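Local structure of ribosomal RNA small subunit methyltransferase Nep1 (Archaeoglobus fulgidus, 3O7B) at residues 33-38 with 193-198; 90-95 with 223-228; 169-174 with 204-209. The protein probably methylates N1 of a specific pseudouridine in 16S rRNA during ribosome biogenesis, using S-adenosyl-L-methionine, and works as a homodimer. All blocks are in the same frame, centred on the assembly; numbering follows the deposited sequence. Where two conformers were deposited one is given.

Contact 1 of 3, residues 33-38 with 193-198; sequences LEASLE and IGAFPH. With SAH (S-adenosyl-L-homocysteine), chain C.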
loop_
_atom_site.group_PDB
_atom_site.type_symbol
_atom_site.label_atom_id
_atom_site.label_comp_id
_atom_site.label_asym_id
_atom_site.label_seq_id
_atom_site.Cartn_x
_atom_site.Cartn_y
_atom_site.Cartn_z
ATOM N N LEU A 33 9.521 1.323 12.825
ATOM C CA LEU A 33 10.652 2.100 13.365
ATOM C C LEU A 33 11.092 3.220 12.471
ATOM O O LEU A 33 11.166 3.073 11.234
ATOM C CB LEU A 33 11.846 1.177 13.611
ATOM C CG LEU A 33 11.679 0.100 14.662
ATOM C CD1 LEU A 33 12.970 -0.706 14.720
ATOM C CD2 LEU A 33 11.354 0.695 16.056
ATOM N N GLU A 34 11.422 4.356 13.086
ATOM C CA GLU A 34 11.944 5.515 12.370
ATOM C C GLU A 34 11.033 5.885 11.198
ATOM O O GLU A 34 11.496 6.217 10.094
ATOM C CB GLU A 34 13.393 5.282 11.915
ATOM C CG GLU A 34 14.369 5.195 13.093
ATOM C CD GLU A 34 15.791 4.986 12.659
ATOM O OE1 GLU A 34 16.113 5.278 11.488
ATOM O OE2 GLU A 34 16.590 4.542 13.519
ATOM N N ALA A 35 9.726 5.859 11.458
ATOM C CA ALA A 35 8.777 6.214 10.396
ATOM C C ALA A 35 8.982 7.652 9.974
ATOM O O ALA A 35 9.221 8.558 10.797
ATOM C CB ALA A 35 7.358 5.974 10.831
ATOM N N SER A 36 8.894 7.865 8.668
ATOM C CA SER A 36 9.212 9.126 8.032
ATOM C C SER A 36 7.992 10.040 8.118
ATOM O O SER A 36 7.331 10.356 7.106
ATOM C CB SER A 36 9.619 8.835 6.585
ATOM O OG SER A 36 10.215 9.954 5.970
ATOM N N LEU A 37 7.691 10.455 9.348
ATOM C CA LEU A 37 6.454 11.129 9.684
ATOM C C LEU A 37 6.778 12.289 10.619
ATOM O O LEU A 37 7.131 12.085 11.787
ATOM C CB LEU A 37 5.558 10.108 10.362
ATOM C CG LEU A 37 4.065 10.226 10.490
ATOM C CD1 LEU A 37 3.433 10.138 9.111
ATOM C CD2 LEU A 37 3.615 9.078 11.352
ATOM N N GLU A 38 6.682 13.498 10.084
ATOM C CA GLU A 38 6.965 14.716 10.841
ATOM C C GLU A 38 6.344 15.923 10.164
ATOM O O GLU A 38 6.131 15.923 8.940
ATOM C CB GLU A 38 8.486 14.924 10.977
ATOM C CG GLU A 38 9.194 15.385 9.708
ATOM C CD GLU A 38 10.695 15.323 9.833
ATOM O OE1 GLU A 38 11.216 15.916 10.807
ATOM O OE2 GLU A 38 11.349 14.684 8.984
ATOM N N ILE A 193 9.992 -3.316 12.236
ATOM C CA ILE A 193 10.303 -3.139 10.825
ATOM C C ILE A 193 10.521 -1.659 10.547
ATOM O O ILE A 193 9.690 -0.810 10.930
ATOM C CB ILE A 193 9.125 -3.677 9.947
ATOM C CG1 ILE A 193 8.889 -5.175 10.217
ATOM C CG2 ILE A 193 9.358 -3.385 8.454
ATOM C CD1 ILE A 193 7.534 -5.754 9.708
ATOM N N GLY A 194 11.620 -1.316 9.883
ATOM C CA GLY A 194 11.860 0.074 9.532
ATOM C C GLY A 194 10.821 0.583 8.543
ATOM O O GLY A 194 10.374 -0.192 7.649
ATOM N N ALA A 195 10.461 1.854 8.677
ATOM C CA ALA A 195 9.487 2.487 7.782
ATOM C C ALA A 195 10.041 3.772 7.165
ATOM O O ALA A 195 9.363 4.791 7.105
ATOM C CB ALA A 195 8.151 2.739 8.518
ATOM N N PHE A 196 11.296 3.706 6.735
ATOM C CA PHE A 196 11.986 4.841 6.118
ATOM C C PHE A 196 12.634 4.306 4.831
ATOM O O PHE A 196 12.851 3.111 4.703
ATOM C CB PHE A 196 13.049 5.422 7.080
ATOM C CG PHE A 196 14.006 4.398 7.615
ATOM C CD1 PHE A 196 15.205 4.126 6.954
ATOM C CD2 PHE A 196 13.696 3.654 8.752
ATOM C CE1 PHE A 196 16.086 3.155 7.450
ATOM C CE2 PHE A 196 14.569 2.683 9.245
ATOM C CZ PHE A 196 15.763 2.424 8.591
ATOM N N PRO A 197 12.894 5.186 3.853
ATOM C CA PRO A 197 13.329 4.674 2.542
ATOM C C PRO A 197 14.811 4.323 2.341
ATOM O O PRO A 197 15.132 3.478 1.499
ATOM C CB PRO A 197 12.955 5.813 1.592
ATOM C CG PRO A 197 13.020 7.017 2.418
ATOM C CD PRO A 197 12.658 6.635 3.830
ATOM N N HIS A 198 15.699 4.986 3.083
ATOM C CA HIS A 198 17.150 4.880 2.837
ATOM C C HIS A 198 17.917 4.928 4.134
ATOM O O HIS A 198 17.427 5.455 5.129
ATOM C CB HIS A 198 17.674 6.032 1.975
ATOM C CG HIS A 198 16.984 6.176 0.661
ATOM N ND1 HIS A 198 17.156 5.279 -0.367
ATOM C CD2 HIS A 198 16.130 7.123 0.207
ATOM C CE1 HIS A 198 16.428 5.665 -1.400
ATOM N NE2 HIS A 198 15.796 6.778 -1.078
HETATM N N SAH C . 18.215 -0.214 5.388
HETATM C CA SAH C . 17.474 -0.166 4.093
HETATM C CB SAH C . 16.475 0.982 4.119
HETATM C CG SAH C . 15.162 0.621 4.809
HETATM S SD SAH C . 14.322 -0.800 4.046
HETATM C C SAH C . 18.413 -0.040 2.897
HETATM O O SAH C . 19.635 -0.096 3.051
HETATM C "C5'" SAH C . 12.858 -1.019 5.093
HETATM C "C4'" SAH C . 12.924 -2.049 6.215
HETATM O "O4'" SAH C . 12.708 -3.364 5.737
HETATM C "C3'" SAH C . 14.263 -2.144 6.922
HETATM O "O3'" SAH C . 14.447 -1.091 7.836
HETATM C "C2'" SAH C . 14.153 -3.494 7.581
HETATM O "O2'" SAH C . 13.353 -3.413 8.764
HETATM C "C1'" SAH C . 13.389 -4.305 6.551
HETATM N N9 SAH C . 14.212 -5.142 5.636
HETATM C C8 SAH C . 14.714 -4.790 4.404
HETATM N N7 SAH C . 15.370 -5.861 3.886
HETATM C C5 SAH C . 15.263 -6.889 4.753
HETATM C C6 SAH C . 15.737 -8.196 4.737
HETATM N N6 SAH C . 16.454 -8.666 3.702
HETATM N N1 SAH C . 15.459 -9.032 5.792
HETATM C C2 SAH C . 14.738 -8.575 6.880
HETATM N N3 SAH C . 14.278 -7.278 6.892
HETATM C C4 SAH C . 14.542 -6.446 5.861
HETATM O O HOH W 1 7.077 6.312 6.548
#
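Leu-33 and Gly-194 form the last parallel bridge between strands 28-35 and 189-194, central neighbours in the sheet of this SPOUT methyltransferase. Strand 189-194 ends here beside the cofactor, and strand 28-35 turns a corner at Glu-34 away from its partner. The tight part lies here. Leu-33 N donates to Ile-193 O at 2.9 Å, arriving from above the carbonyl plane, whereas Leu-33 O takes Ala-195 N within its plane, also at 2.9 Å. Gly-194 CA adds a C-H contact to the same Leu-33 oxygen, so two neighbouring residues converge on one acceptor. The N-H of Gly-194 points to the ligand and donates to O2' of S-adenosylhomocysteine in a nearly straight bond (168°).

Beyond the bridge the side chain of Glu-34 crosses the Phe-196 ring at a slant. Glu-34 CB rests 3.6 Å from Phe-196 CD2, and its OE1 stands over the rim of one face, the carboxylate tilted 25° from the ring. The Phe-196 ring is set between the backbone N and the carbonyl carbon (chi1 53°), a position that brings CD2 in-plane to Leu-33 O while CE1 approaches the homocysteine chain of the ligand. Lys-83 forms a salt bridge to Glu-34 OE1, and Thr-205 OG1 and Phe-202 N hydrogen-bond to OE2, which probably keeps the carboxylate charged.

Past Ala-35, whose CB touches that of Ala-195, the two chains part and the packing gives way to water-mediated contact. Pro-197 and His-198 run out toward the surface, and the direct bond from Ser-36 N to Ala-195 O is long and weak. A water bridges the same two atoms, donating to Ala-195 O at 2.8 Å and accepting from Ser-36 N at 3.2 Å.

Contact 2 of 3, residues 90-95 with 223-228; sequences VHQCLL and TSLYVT. With SAH (S-adenosyl-L-homocysteine), chain C.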
loop_
_atom_site.group_PDB
_atom_site.type_symbol
_atom_site.label_atom_id
_atom_site.label_comp_id
_atom_site.label_asym_id
_atom_site.label_seq_id
_atom_site.Cartn_x
_atom_site.Cartn_y
_atom_site.Cartn_z
ATOM N N VAL A 90 4.935 4.277 5.717
ATOM C CA VAL A 90 4.220 3.763 6.869
ATOM C C VAL A 90 2.706 3.673 6.589
ATOM O O VAL A 90 2.043 2.789 7.109
ATOM C CB VAL A 90 4.562 4.567 8.174
ATOM C CG1 VAL A 90 3.927 5.935 8.179
ATOM C CG2 VAL A 90 4.166 3.778 9.412
ATOM N N HIS A 91 2.189 4.555 5.734
ATOM C CA HIS A 91 0.768 4.479 5.332
ATOM C C HIS A 91 0.428 3.091 4.817
ATOM O O HIS A 91 -0.505 2.455 5.305
ATOM C CB HIS A 91 0.484 5.517 4.251
ATOM C CG HIS A 91 -0.928 5.495 3.746
ATOM N ND1 HIS A 91 -1.230 5.625 2.406
ATOM C CD2 HIS A 91 -2.106 5.329 4.392
ATOM C CE1 HIS A 91 -2.541 5.556 2.249
ATOM N NE2 HIS A 91 -3.098 5.383 3.437
ATOM N N GLN A 92 1.214 2.614 3.847
ATOM C CA GLN A 92 0.850 1.372 3.180
ATOM C C GLN A 92 1.062 0.186 4.096
ATOM O O GLN A 92 0.286 -0.773 4.089
ATOM C CB GLN A 92 1.658 1.234 1.890
ATOM C CG GLN A 92 1.359 2.369 0.881
ATOM C CD GLN A 92 2.492 2.680 -0.081
ATOM O OE1 GLN A 92 3.548 2.039 -0.064
ATOM N NE2 GLN A 92 2.276 3.685 -0.934
ATOM N N CYS A 93 2.116 0.237 4.917
ATOM C CA CYS A 93 2.374 -0.857 5.826
ATOM C C CYS A 93 1.286 -0.979 6.868
ATOM O O CYS A 93 0.854 -2.075 7.196
ATOM C CB CYS A 93 3.721 -0.664 6.533
ATOM S SG CYS A 93 5.162 -0.824 5.446
ATOM N N LEU A 94 0.839 0.168 7.374
ATOM C CA LEU A 94 -0.254 0.161 8.349
ATOM C C LEU A 94 -1.546 -0.354 7.728
ATOM O O LEU A 94 -2.292 -1.084 8.366
ATOM C CB LEU A 94 -0.513 1.562 8.896
ATOM C CG LEU A 94 0.502 2.055 9.929
ATOM C CD1 LEU A 94 0.316 3.553 10.089
ATOM C CD2 LEU A 94 0.312 1.300 11.239
ATOM N N LEU A 95 -1.825 0.053 6.483
ATOM C CA LEU A 95 -3.057 -0.441 5.847
ATOM C C LEU A 95 -3.065 -1.953 5.789
ATOM O O LEU A 95 -4.026 -2.601 6.182
ATOM C CB LEU A 95 -3.235 0.135 4.442
ATOM C CG LEU A 95 -3.605 1.606 4.320
ATOM C CD1 LEU A 95 -3.787 1.958 2.835
ATOM C CD2 LEU A 95 -4.848 1.952 5.129
ATOM N N THR A 223 11.562 -3.891 0.428
ATOM C CA THR A 223 10.816 -2.717 0.854
ATOM C C THR A 223 10.120 -2.992 2.191
ATOM O O THR A 223 9.867 -4.130 2.557
ATOM C CB THR A 223 9.741 -2.310 -0.150
ATOM O OG1 THR A 223 8.770 -3.362 -0.230
ATOM C CG2 THR A 223 10.356 -2.023 -1.536
ATOM N N SER A 224 9.819 -1.915 2.917
ATOM C CA SER A 224 9.049 -2.045 4.146
ATOM C C SER A 224 7.730 -2.789 3.930
ATOM O O SER A 224 7.344 -3.624 4.723
ATOM C CB SER A 224 8.746 -0.666 4.719
ATOM O OG SER A 224 9.952 0.030 5.028
ATOM N N LEU A 225 7.054 -2.479 2.817
ATOM C CA LEU A 225 5.761 -3.108 2.524
ATOM C C LEU A 225 5.905 -4.611 2.304
ATOM O O LEU A 225 5.113 -5.410 2.814
ATOM C CB LEU A 225 5.140 -2.430 1.313
ATOM C CG LEU A 225 3.735 -2.918 0.907
ATOM C CD1 LEU A 225 2.719 -2.777 2.009
ATOM C CD2 LEU A 225 3.282 -2.145 -0.341
ATOM N N TYR A 226 6.939 -5.001 1.560
ATOM C CA TYR A 226 7.158 -6.411 1.335
ATOM C C TYR A 226 7.498 -7.170 2.635
ATOM O O TYR A 226 6.984 -8.249 2.897
ATOM C CB TYR A 226 8.243 -6.632 0.264
ATOM C CG TYR A 226 8.492 -8.091 0.048
ATOM C CD1 TYR A 226 7.619 -8.859 -0.752
ATOM C CD2 TYR A 226 9.548 -8.730 0.683
ATOM C CE1 TYR A 226 7.831 -10.233 -0.920
ATOM C CE2 TYR A 226 9.773 -10.099 0.519
ATOM C CZ TYR A 226 8.908 -10.842 -0.283
ATOM O OH TYR A 226 9.152 -12.193 -0.434
ATOM N N VAL A 227 8.361 -6.571 3.459
ATOM C CA VAL A 227 8.732 -7.181 4.735
ATOM C C VAL A 227 7.512 -7.304 5.645
ATOM O O VAL A 227 7.267 -8.347 6.238
ATOM C CB VAL A 227 9.850 -6.368 5.416
ATOM C CG1 VAL A 227 10.122 -6.910 6.809
ATOM C CG2 VAL A 227 11.129 -6.447 4.575
ATOM N N THR A 228 6.703 -6.247 5.687
ATOM C CA THR A 228 5.453 -6.302 6.449
ATOM C C THR A 228 4.570 -7.461 5.975
ATOM O O THR A 228 4.048 -8.231 6.769
ATOM C CB THR A 228 4.679 -4.976 6.348
ATOM O OG1 THR A 228 5.500 -3.907 6.858
ATOM C CG2 THR A 228 3.401 -5.026 7.164
HETATM N N SAH C . 18.215 -0.214 5.388
HETATM C CA SAH C . 17.474 -0.166 4.093
HETATM C CB SAH C . 16.475 0.982 4.119
HETATM C CG SAH C . 15.162 0.621 4.809
HETATM S SD SAH C . 14.322 -0.800 4.046
HETATM C C SAH C . 18.413 -0.040 2.897
HETATM O O SAH C . 19.635 -0.096 3.051
HETATM C "C5'" SAH C . 12.858 -1.019 5.093
HETATM C "C4'" SAH C . 12.924 -2.049 6.215
HETATM O "O4'" SAH C . 12.708 -3.364 5.737
HETATM C "C3'" SAH C . 14.263 -2.144 6.922
HETATM O "O3'" SAH C . 14.447 -1.091 7.836
HETATM C "C2'" SAH C . 14.153 -3.494 7.581
HETATM O "O2'" SAH C . 13.353 -3.413 8.764
HETATM C "C1'" SAH C . 13.389 -4.305 6.551
HETATM N N9 SAH C . 14.212 -5.142 5.636
HETATM C C8 SAH C . 14.714 -4.790 4.404
HETATM N N7 SAH C . 15.370 -5.861 3.886
HETATM C C5 SAH C . 15.263 -6.889 4.753
HETATM C C6 SAH C . 15.737 -8.196 4.737
HETATM N N6 SAH C . 16.454 -8.666 3.702
HETATM N N1 SAH C . 15.459 -9.032 5.792
HETATM C C2 SAH C . 14.738 -8.575 6.880
HETATM N N3 SAH C . 14.278 -7.278 6.892
HETATM C C4 SAH C . 14.542 -6.446 5.861
#
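Cys-93 and Leu-225 mark the closest backbone approach of two helices that run almost side by side in the same direction, their segment axes 15° apart and 9.1 Å from each other at the nearest point. The CA atoms of this pair are 5.2 Å apart. Segment 90-95 is wholly helical, whereas 223-228 contains a helix start: Thr-223 is the N-cap, its OG1 accepting from Tyr-226 N.

Cys-93 carries most of the contact. With SG anti to the carbonyl carbon (chi1 -69°), the sulfur reaches across to the first turn of the other helix, where Cys-93 SG lies 3.6 Å from Ser-224 C and 3.7 Å from Ser-224 CB. Thr-228 OG1 comes up on the next turn, 3.4 Å from Cys-93 SG. Thr-228 OG1 donates to Ser-224 O at 2.8 Å, a bond that holds the rotation of the threonine side chain and leaves its CG2 near Cys-93 O; the Thr-228 amide merely shares the acceptor, reaching it from the opposite face of its carbonyl plane. Leu-225 brings CD1 to the residue before the cysteine, 3.8 Å from Gln-92 O and also against Gln-92 CB. The amide end of Gln-92 is turned to the dimer partner, donating from NE2 to Arg-127 O of the second subunit.

On the cofactor side, Ser-224 OG sits 3.1 Å from C5' of S-adenosylhomocysteine and is hydrogen-bonded to Gly-194 O, while Val-227 CG2 packs on one face of the adenine, near N9. Helices 87-98 and 224-239 thus lie together over one side of the sheet, reaching both the second subunit and the ligand, as in the class IV-like (SPOUT) methyltransferases, whose C-terminal helix begins at the cofactor pocket and helps build the dimer.

Contact 3 of 3, residues 169-174 with 204-209; sequences VLLFRE and ETLREL. With SAH (S-adenosyl-L-homocysteine), chain C.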
loop_
_atom_site.group_PDB
_atom_site.type_symbol
_atom_site.label_atom_id
_atom_site.label_comp_id
_atom_site.label_asym_id
_atom_site.label_seq_id
_atom_site.Cartn_x
_atom_site.Cartn_y
_atom_site.Cartn_z
ATOM N N VAL A 169 11.870 -8.908 21.277
ATOM C CA VAL A 169 12.063 -8.023 20.138
ATOM C C VAL A 169 12.678 -8.760 18.968
ATOM O O VAL A 169 13.765 -9.375 19.098
ATOM C CB VAL A 169 12.918 -6.780 20.475
ATOM C CG1 VAL A 169 13.173 -5.944 19.224
ATOM C CG2 VAL A 169 12.229 -5.943 21.539
ATOM N N LEU A 170 12.008 -8.703 17.817
ATOM C CA LEU A 170 12.514 -9.273 16.571
ATOM C C LEU A 170 12.737 -8.123 15.615
ATOM O O LEU A 170 11.767 -7.477 15.189
ATOM C CB LEU A 170 11.505 -10.276 16.012
ATOM C CG LEU A 170 11.010 -11.372 16.942
ATOM C CD1 LEU A 170 9.926 -12.194 16.248
ATOM C CD2 LEU A 170 12.177 -12.292 17.383
ATOM N N LEU A 171 13.994 -7.794 15.334
ATOM C CA LEU A 171 14.334 -6.687 14.456
ATOM C C LEU A 171 14.630 -7.248 13.078
ATOM O O LEU A 171 15.559 -8.039 12.895
ATOM C CB LEU A 171 15.557 -5.908 14.966
ATOM C CG LEU A 171 16.004 -4.745 14.095
ATOM C CD1 LEU A 171 14.912 -3.655 14.027
ATOM C CD2 LEU A 171 17.323 -4.150 14.588
ATOM N N PHE A 172 13.821 -6.856 12.106
ATOM C CA PHE A 172 14.031 -7.334 10.748
ATOM C C PHE A 172 15.050 -6.450 10.052
ATOM O O PHE A 172 14.868 -5.243 9.927
ATOM C CB PHE A 172 12.672 -7.459 10.032
ATOM C CG PHE A 172 11.891 -8.640 10.524
ATOM C CD1 PHE A 172 12.028 -9.896 9.911
ATOM C CD2 PHE A 172 11.100 -8.551 11.663
ATOM C CE1 PHE A 172 11.378 -11.020 10.416
ATOM C CE2 PHE A 172 10.439 -9.667 12.170
ATOM C CZ PHE A 172 10.584 -10.911 11.545
ATOM N N ARG A 173 16.183 -7.057 9.679
ATOM C CA ARG A 173 17.220 -6.368 8.904
ATOM C C ARG A 173 17.912 -7.392 8.024
ATOM O O ARG A 173 18.050 -8.556 8.403
ATOM C CB ARG A 173 18.321 -5.701 9.752
ATOM C CG ARG A 173 18.190 -5.703 11.238
ATOM C CD ARG A 173 19.553 -5.361 11.879
ATOM N NE ARG A 173 20.086 -4.070 11.452
ATOM C CZ ARG A 173 21.023 -3.385 12.110
ATOM N NH1 ARG A 173 21.548 -3.858 13.236
ATOM N NH2 ARG A 173 21.430 -2.216 11.647
ATOM N N GLU A 174 18.373 -6.921 6.870
ATOM C CA GLU A 174 19.074 -7.746 5.899
ATOM C C GLU A 174 20.265 -8.497 6.498
ATOM O O GLU A 174 20.467 -9.664 6.180
ATOM C CB GLU A 174 19.520 -6.889 4.720
ATOM C CG GLU A 174 20.205 -7.681 3.609
ATOM C CD GLU A 174 20.661 -6.808 2.467
ATOM O OE1 GLU A 174 20.315 -5.603 2.455
ATOM O OE2 GLU A 174 21.372 -7.331 1.575
ATOM N N GLU A 204 20.834 5.150 18.295
ATOM C CA GLU A 204 19.899 5.363 19.400
ATOM C C GLU A 204 18.705 4.406 19.345
ATOM O O GLU A 204 18.303 3.851 20.360
ATOM C CB GLU A 204 19.411 6.815 19.463
ATOM C CG GLU A 204 18.413 7.051 20.600
ATOM C CD GLU A 204 18.076 8.515 20.841
ATOM O OE1 GLU A 204 18.566 9.396 20.097
ATOM O OE2 GLU A 204 17.307 8.776 21.791
ATOM N N THR A 205 18.142 4.219 18.151
ATOM C CA THR A 205 17.015 3.308 17.976
ATOM C C THR A 205 17.374 1.893 18.421
ATOM O O THR A 205 16.638 1.257 19.176
ATOM C CB THR A 205 16.574 3.296 16.500
ATOM O OG1 THR A 205 16.234 4.620 16.100
ATOM C CG2 THR A 205 15.368 2.376 16.276
ATOM N N LEU A 206 18.533 1.415 17.977
ATOM C CA LEU A 206 18.973 0.077 18.355
ATOM C C LEU A 206 19.217 -0.053 19.861
ATOM O O LEU A 206 18.872 -1.068 20.457
ATOM C CB LEU A 206 20.232 -0.326 17.587
ATOM C CG LEU A 206 20.138 -0.269 16.061
ATOM C CD1 LEU A 206 21.520 -0.447 15.420
ATOM C CD2 LEU A 206 19.157 -1.308 15.549
ATOM N N ARG A 207 19.793 0.985 20.466
ATOM C CA ARG A 207 19.967 0.977 21.919
ATOM C C ARG A 207 18.632 0.895 22.661
ATOM O O ARG A 207 18.492 0.160 23.634
ATOM C CB ARG A 207 20.754 2.203 22.383
ATOM C CG ARG A 207 22.216 2.191 21.959
ATOM C CD ARG A 207 23.050 3.200 22.746
ATOM N NE ARG A 207 22.613 4.585 22.558
ATOM C CZ ARG A 207 23.018 5.386 21.573
ATOM N NH1 ARG A 207 23.885 4.958 20.660
ATOM N NH2 ARG A 207 22.553 6.631 21.505
ATOM N N GLU A 208 17.631 1.633 22.183
ATOM C CA GLU A 208 16.307 1.587 22.802
ATOM C C GLU A 208 15.643 0.209 22.786
ATOM O O GLU A 208 14.800 -0.079 23.623
ATOM C CB GLU A 208 15.373 2.580 22.120
ATOM C CG GLU A 208 15.635 4.005 22.491
ATOM C CD GLU A 208 15.180 4.304 23.892
ATOM O OE1 GLU A 208 13.958 4.318 24.151
ATOM O OE2 GLU A 208 16.057 4.513 24.749
ATOM N N LEU A 209 15.990 -0.632 21.809
ATOM C CA LEU A 209 15.341 -1.921 21.700
ATOM C C LEU A 209 15.706 -2.895 22.830
ATOM O O LEU A 209 14.982 -3.856 23.095
ATOM C CB LEU A 209 15.656 -2.554 20.341
ATOM C CG LEU A 209 15.113 -1.819 19.116
ATOM C CD1 LEU A 209 15.635 -2.493 17.868
ATOM C CD2 LEU A 209 13.578 -1.814 19.155
HETATM N N SAH C . 18.215 -0.214 5.388
HETATM C CA SAH C . 17.474 -0.166 4.093
HETATM C CB SAH C . 16.475 0.982 4.119
HETATM C CG SAH C . 15.162 0.621 4.809
HETATM S SD SAH C . 14.322 -0.800 4.046
HETATM C C SAH C . 18.413 -0.040 2.897
HETATM O O SAH C . 19.635 -0.096 3.051
HETATM C "C5'" SAH C . 12.858 -1.019 5.093
HETATM C "C4'" SAH C . 12.924 -2.049 6.215
HETATM O "O4'" SAH C . 12.708 -3.364 5.737
HETATM C "C3'" SAH C . 14.263 -2.144 6.922
HETATM O "O3'" SAH C . 14.447 -1.091 7.836
HETATM C "C2'" SAH C . 14.153 -3.494 7.581
HETATM O "O2'" SAH C . 13.353 -3.413 8.764
HETATM C "C1'" SAH C . 13.389 -4.305 6.551
HETATM N N9 SAH C . 14.212 -5.142 5.636
HETATM C C8 SAH C . 14.714 -4.790 4.404
HETATM N N7 SAH C . 15.370 -5.861 3.886
HETATM C C5 SAH C . 15.263 -6.889 4.753
HETATM C C6 SAH C . 15.737 -8.196 4.737
HETATM N N6 SAH C . 16.454 -8.666 3.702
HETATM N N1 SAH C . 15.459 -9.032 5.792
HETATM C C2 SAH C . 14.738 -8.575 6.880
HETATM N N3 SAH C . 14.278 -7.278 6.892
HETATM C C4 SAH C . 14.542 -6.446 5.861
#
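Leu-206 and Leu-209, one turn apart on helix 203-209, are the residues through which this helix meets the side of strand 168-172 that carries Val-169 and Leu-171. The helix segment runs nearly against the strand, at 155° between their directions and with 10.9 Å between the axes.

Leu-206 comes first. Its CG is anti to the carbonyl carbon (chi1 -56°), and the two methyls beyond it divide their work. Leu-206 CD2 meets Leu-171 CD2 at 3.5 Å. The same Leu-206 methyl also stands over one face of the Arg-173 guanidinium, offset toward its rim, while Leu-206 CD1 lies 4.1 Å from Arg-173 NH1. The arginine and this leucine approach from opposite directions, the arginine chain bending at chi3. The charge of Arg-173 is met by Glu-214 in a salt bridge at NH1, so the leucine covers a flat group that another residue holds.

Leu-209 follows one turn later and packs beside Val-169 and Leu-171, toward the start of the strand segment. Leu-209 CD1 rests 4.0 Å from Leu-171 CD2 and near Leu-171 CD1 as well, whereas Leu-209 CD2 packs against Val-169 CG1 at 4.2 Å. At the backbone, Leu-209 O approaches Val-169 CG2. The Val-169/Leu-209 and Leu-171/Leu-209 pairs, like Leu-171/Leu-206, cross at about right angles.

The C-terminal end of the strand reaches the ligand. Phe-172 O accepts a hydrogen bond from O2' of S-adenosylhomocysteine at 2.6 Å, and Phe-172 CB lies by the adenine N3. The contact is thus helix-on-sheet packing within the alpha/beta part of a SPOUT methyltransferase, where strand 168-172 ends in the cofactor pocket.

All three contacts border the S-adenosylhomocysteine pocket. Contact 1 is central, its centre about 10 Å from that of contact 2 and about 13 Å from that of contact 3, whose own centres are about 17 Å apart. Contact 1 joins strands 28-35 and 189-194; the neighbouring strand 168-172 carries contact 3, whose helix 203-209 follows strand 189-194 in sequence. Contact 2 pairs helices 87-98 and 224-239. Contact 1 alternates with each of the others along the chain, while contact 3 is nested within the loop closed by contact 2. A hydrogen bond between Glu-34 and Thr-205 links contacts 1 and 3. Pieces far apart in sequence each contribute contacts to one S-adenosylhomocysteine.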